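Local coordinates for protein glucosamine--fructose-6-phosphate aminotransferase [isomerizing] (Francisella tularensis subsp. tularensis, PDB 3TBF) that probably makes glucosamine 6-phosphate from fructose 6-phosphate with nitrogen from glutamine, and is represented here by its C-terminal, sugar-phosphate isomerase-type part, at residues Y13-K16 with E17-Q21; F340-P343 with L344-L347. All blocks are in the same frame, centred on the assembly; numbering follows the deposited sequence.

Contact 1: Y13-K16 with E17-Q21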
loop_
_atom_site.group_PDB
_atom_site.type_symbol
_atom_site.label_atom_id
_atom_site.label_comp_id
_atom_site.label_asym_id
_atom_site.label_seq_id
_atom_site.Cartn_x
_atom_site.Cartn_y
_atom_site.Cartn_z
ATOM N N TYR A 13 21.407 -0.052 -22.645
ATOM C CA TYR A 13 20.089 -0.468 -23.086
ATOM C C TYR A 13 18.985 0.247 -22.334
ATOM O O TYR A 13 17.952 0.609 -22.912
ATOM C CB TYR A 13 19.870 -1.968 -22.933
ATOM C CG TYR A 13 20.654 -2.806 -23.873
ATOM C CD1 TYR A 13 20.158 -3.141 -25.132
ATOM C CD2 TYR A 13 21.900 -3.282 -23.504
ATOM C CE1 TYR A 13 20.918 -3.932 -26.016
ATOM C CE2 TYR A 13 22.665 -4.055 -24.359
ATOM C CZ TYR A 13 22.179 -4.394 -25.596
ATOM O OH TYR A 13 22.983 -5.193 -26.389
HETATM N N MSE A 14 19.177 0.452 -21.047
HETATM C CA MSE A 14 18.136 1.126 -20.268
HETATM C C MSE A 14 17.809 2.490 -20.885
HETATM O O MSE A 14 16.667 2.878 -20.927
HETATM C CB MSE A 14 18.522 1.326 -18.815
HETATM C CG MSE A 14 17.352 1.846 -18.070
HETATM SE SE MSE A 14 17.624 1.994 -16.194
HETATM C CE MSE A 14 15.952 3.031 -15.629
ATOM N N LEU A 15 18.817 3.202 -21.355
ATOM C CA LEU A 15 18.597 4.534 -21.891
ATOM C C LEU A 15 17.926 4.446 -23.248
ATOM O O LEU A 15 17.063 5.218 -23.560
ATOM C CB LEU A 15 19.912 5.301 -21.995
ATOM C CG LEU A 15 19.812 6.766 -22.341
ATOM C CD1 LEU A 15 18.976 7.468 -21.309
ATOM C CD2 LEU A 15 21.236 7.382 -22.461
ATOM N N LYS A 16 18.283 3.461 -24.024
ATOM C CA LYS A 16 17.555 3.231 -25.287
ATOM C C LYS A 16 16.057 2.999 -25.044
ATOM O O LYS A 16 15.216 3.483 -25.803
ATOM C CB LYS A 16 18.092 2.006 -26.005
ATOM C CG LYS A 16 17.213 1.595 -27.181
ATOM C CD LYS A 16 17.782 0.441 -27.909
ATOM C CE LYS A 16 17.266 -0.878 -27.403
ATOM N NZ LYS A 16 16.188 -1.336 -28.347
ATOM N N GLU A 17 15.741 2.257 -23.979
ATOM C CA GLU A 17 14.379 1.859 -23.735
ATOM C C GLU A 17 13.582 3.018 -23.245
ATOM O O GLU A 17 12.414 3.145 -23.564
ATOM C CB GLU A 17 14.317 0.666 -22.800
ATOM C CG GLU A 17 14.619 -0.647 -23.570
ATOM C CD GLU A 17 15.337 -1.738 -22.742
ATOM O OE1 GLU A 17 15.092 -1.834 -21.514
ATOM O OE2 GLU A 17 16.139 -2.512 -23.336
ATOM N N ILE A 18 14.200 3.894 -22.487
ATOM C CA ILE A 18 13.502 5.075 -22.060
ATOM C C ILE A 18 13.180 5.890 -23.292
ATOM O O ILE A 18 12.084 6.427 -23.397
ATOM C CB ILE A 18 14.343 5.887 -21.117
ATOM C CG1 ILE A 18 14.413 5.193 -19.769
ATOM C CG2 ILE A 18 13.762 7.217 -20.948
ATOM C CD1 ILE A 18 15.428 5.781 -18.839
ATOM N N TYR A 19 14.118 5.939 -24.236
ATOM C CA TYR A 19 13.915 6.705 -25.467
ATOM C C TYR A 19 13.062 6.023 -26.503
ATOM O O TYR A 19 12.707 6.678 -27.442
ATOM C CB TYR A 19 15.226 7.131 -26.107
ATOM C CG TYR A 19 15.737 8.406 -25.514
ATOM C CD1 TYR A 19 16.435 8.404 -24.328
ATOM C CD2 TYR A 19 15.536 9.614 -26.148
ATOM C CE1 TYR A 19 16.928 9.584 -23.785
ATOM C CE2 TYR A 19 16.034 10.791 -25.627
ATOM C CZ TYR A 19 16.740 10.765 -24.436
ATOM O OH TYR A 19 17.207 11.936 -23.865
ATOM N N GLU A 20 12.710 4.747 -26.321
ATOM C CA GLU A 20 11.762 4.089 -27.225
ATOM C C GLU A 20 10.317 4.356 -26.827
ATOM O O GLU A 20 9.388 3.944 -27.489
ATOM C CB GLU A 20 11.950 2.592 -27.162
ATOM C CG GLU A 20 13.087 2.013 -27.962
ATOM C CD GLU A 20 13.061 0.468 -27.929
ATOM O OE1 GLU A 20 13.534 -0.143 -26.940
ATOM O OE2 GLU A 20 12.545 -0.130 -28.894
ATOM N N GLN A 21 10.094 5.032 -25.712
ATOM C CA GLN A 21 8.744 5.093 -25.173
ATOM C C GLN A 21 7.765 5.820 -26.041
ATOM O O GLN A 21 6.636 5.450 -26.135
ATOM C CB GLN A 21 8.758 5.646 -23.738
ATOM C CG GLN A 21 9.267 4.609 -22.773
ATOM C CD GLN A 21 9.383 5.094 -21.399
ATOM O OE1 GLN A 21 8.703 4.595 -20.459
ATOM N NE2 GLN A 21 10.306 6.013 -21.212
#
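Lys16 of helix 13-19 and Glu20, four residues on, form a salt bridge. Lys16 NZ lies 3.2 Å from Glu20 OE1, and the hydrogen bond within it is weak. The lysine leaves the helix with CG anti to its own N (chi1 170°), then bends at its last two torsions, which turns NZ to the carboxylate. Glu20 OE1 has a second cationic partner in Lys165, so two lysines share this oxygen.

Glu17 is the other acid. Its bent chain folds back over the carbonyl of Tyr13, with CD 3.5 Å from Tyr13 O. Its two oxygens take the backbone N-H groups of Ile159 and Gly160, which fixes the rotation of the carboxylate.

Two apolar pairs run along the helix. Leu15 and Tyr19 lie side by side, with Leu15 CD1 3.8 Å from Tyr19 CE1. Met14, a selenomethionine, brings CE to 4.3 Å from Ile18 CD1.

The Tyr19 ring also turns its edge to Leu15 O, which lies in the ring plane. Tyr19 OH is hydrogen-bonded to the carboxylate of Asp214.

Backbone hydrogen bonds run from the N-H groups of Glu17, Ile18 and Tyr19 to the carbonyls of Tyr13, Met14 and Leu15. Beyond them, Gln21 NE2 folds back to Ile18 O at 2.8 Å, on a lone pair.

At the helix start, Asp360 accepts the N-H groups of Tyr13 and Met14. Met14, Leu15, Ile18 and Gln21 pack on helix 335-355, while Ile18 and Tyr19 also touch helix 203-211.

Contact 2: F340-P343 with L344-L347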
loop_
_atom_site.group_PDB
_atom_site.type_symbol
_atom_site.label_atom_id
_atom_site.label_comp_id
_atom_site.label_asym_id
_atom_site.label_seq_id
_atom_site.Cartn_x
_atom_site.Cartn_y
_atom_site.Cartn_z
ATOM N N PHE A 340 4.782 12.092 -16.483
ATOM C CA PHE A 340 5.566 12.417 -15.317
ATOM C C PHE A 340 6.452 11.252 -14.948
ATOM O O PHE A 340 7.378 11.468 -14.166
ATOM C CB PHE A 340 4.674 12.775 -14.168
ATOM C CG PHE A 340 4.278 14.187 -14.150
ATOM C CD1 PHE A 340 5.250 15.175 -14.042
ATOM C CD2 PHE A 340 2.952 14.547 -14.177
ATOM C CE1 PHE A 340 4.899 16.499 -13.993
ATOM C CE2 PHE A 340 2.602 15.855 -14.136
ATOM C CZ PHE A 340 3.573 16.849 -14.055
ATOM N N THR A 341 6.159 10.037 -15.447
ATOM C CA THR A 341 7.019 8.881 -15.209
ATOM C C THR A 341 8.402 9.038 -15.816
ATOM O O THR A 341 9.395 8.624 -15.221
ATOM C CB THR A 341 6.400 7.548 -15.724
ATOM O OG1 THR A 341 5.215 7.281 -14.994
ATOM C CG2 THR A 341 7.266 6.369 -15.442
ATOM N N ILE A 342 8.480 9.691 -16.978
ATOM C CA ILE A 342 9.703 9.755 -17.722
ATOM C C ILE A 342 10.875 10.411 -16.945
ATOM O O ILE A 342 11.962 9.870 -16.914
ATOM C CB ILE A 342 9.479 10.467 -19.045
ATOM C CG1 ILE A 342 8.338 9.835 -19.898
ATOM C CG2 ILE A 342 10.745 10.514 -19.837
ATOM C CD1 ILE A 342 8.300 8.317 -20.101
ATOM N N PRO A 343 10.660 11.584 -16.350
ATOM C CA PRO A 343 11.685 12.230 -15.600
ATOM C C PRO A 343 12.175 11.362 -14.470
ATOM O O PRO A 343 13.348 11.428 -14.105
ATOM C CB PRO A 343 10.966 13.473 -14.984
ATOM C CG PRO A 343 9.699 13.661 -15.696
ATOM C CD PRO A 343 9.497 12.484 -16.593
ATOM N N LEU A 344 11.269 10.589 -13.875
ATOM C CA LEU A 344 11.623 9.789 -12.761
ATOM C C LEU A 344 12.478 8.637 -13.271
ATOM O O LEU A 344 13.406 8.186 -12.598
ATOM C CB LEU A 344 10.361 9.332 -12.059
ATOM C CG LEU A 344 9.394 10.427 -11.560
ATOM C CD1 LEU A 344 8.248 9.831 -10.698
ATOM C CD2 LEU A 344 10.149 11.489 -10.758
ATOM N N GLN A 345 12.222 8.161 -14.481
ATOM C CA GLN A 345 13.062 7.073 -15.010
ATOM C C GLN A 345 14.424 7.636 -15.293
ATOM O O GLN A 345 15.411 6.979 -15.024
ATOM C CB GLN A 345 12.521 6.469 -16.285
ATOM C CG GLN A 345 11.141 5.974 -16.188
ATOM C CD GLN A 345 10.526 5.698 -17.536
ATOM O OE1 GLN A 345 10.744 6.427 -18.519
ATOM N NE2 GLN A 345 9.768 4.607 -17.604
ATOM N N LEU A 346 14.479 8.843 -15.850
ATOM C CA LEU A 346 15.757 9.461 -16.192
ATOM C C LEU A 346 16.572 9.762 -14.933
ATOM O O LEU A 346 17.791 9.599 -14.899
ATOM C CB LEU A 346 15.538 10.717 -17.004
ATOM C CG LEU A 346 15.128 10.539 -18.481
ATOM C CD1 LEU A 346 14.886 11.888 -19.210
ATOM C CD2 LEU A 346 16.155 9.796 -19.257
ATOM N N LEU A 347 15.887 10.132 -13.878
ATOM C CA LEU A 347 16.528 10.413 -12.634
ATOM C C LEU A 347 17.198 9.186 -12.149
ATOM O O LEU A 347 18.341 9.231 -11.681
ATOM C CB LEU A 347 15.516 10.873 -11.604
ATOM C CG LEU A 347 16.127 11.314 -10.236
ATOM C CD1 LEU A 347 17.201 12.416 -10.375
ATOM C CD2 LEU A 347 15.045 11.730 -9.242
#
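Gln345 has CG anti to its carbonyl carbon (chi1 -55°) and is extended beyond it, which lays the side chain back along the preceding turn. Thr341 holds CG2 anti to its N, on the side where this glutamine passes. The two side chains cross, and Thr341 CG2 comes to 3.7 Å from Gln345 NE2. Ile342 meets the other branch of the amide: its CD1 is 3.5 Å from Gln345 OE1. The amide thus has a methyl group near each of its polar atoms. Both atoms are hydrogen-bonded elsewhere, OE1 to Gln21 NE2. Thr341 OG1 bonds back to Pro337 O within the same helix.

Leu344 also leans back, placing CG 3.5 Å from Phe340 O. Pro343 has no N-H to give, so the backbone bond to the turn before is missing and the helix kinks here. Regular bonding continues after it, with Leu346 N to Ile342 O at 2.9 Å and Leu347 N to Pro343 O at the same length. Thr341 O receives Gln345 N, and more weakly Leu344 N.

These residues form a buried part of helix 335-355, in the second SIS domain. Phe340, Leu344 and Leu347 face strand 278-283 of its parallel sheet. Thr341 and Leu344 touch Ile241 of helix 238-253. Pro343, Leu346 and Leu347 pack on Ile217 of helix 214-221, and Gln345 reaches Thr164.

Overall arrangement
Contact 1 comes near the start of the modelled chain and contact 2 near its end, yet their centres are only about 12 Å apart. Contact 1 runs along helix 13-19 to Gln21, the first residue of helix 21-30, and contact 2 lies within helix 335-355. The two contacts touch through Gln21 and Ile18. Gln21 NE2 lies 2.8 Å from Gln345 OE1, probably a hydrogen bond, and Ile18 packs on Gln345 and Leu346. Helix 335-355 lies against the five-stranded parallel sheet of the second SIS domain, so the N-terminal helix is fastened to that domain. Residues 13-21 also reach helix 165-184, which follows the first parallel sheet in the chain.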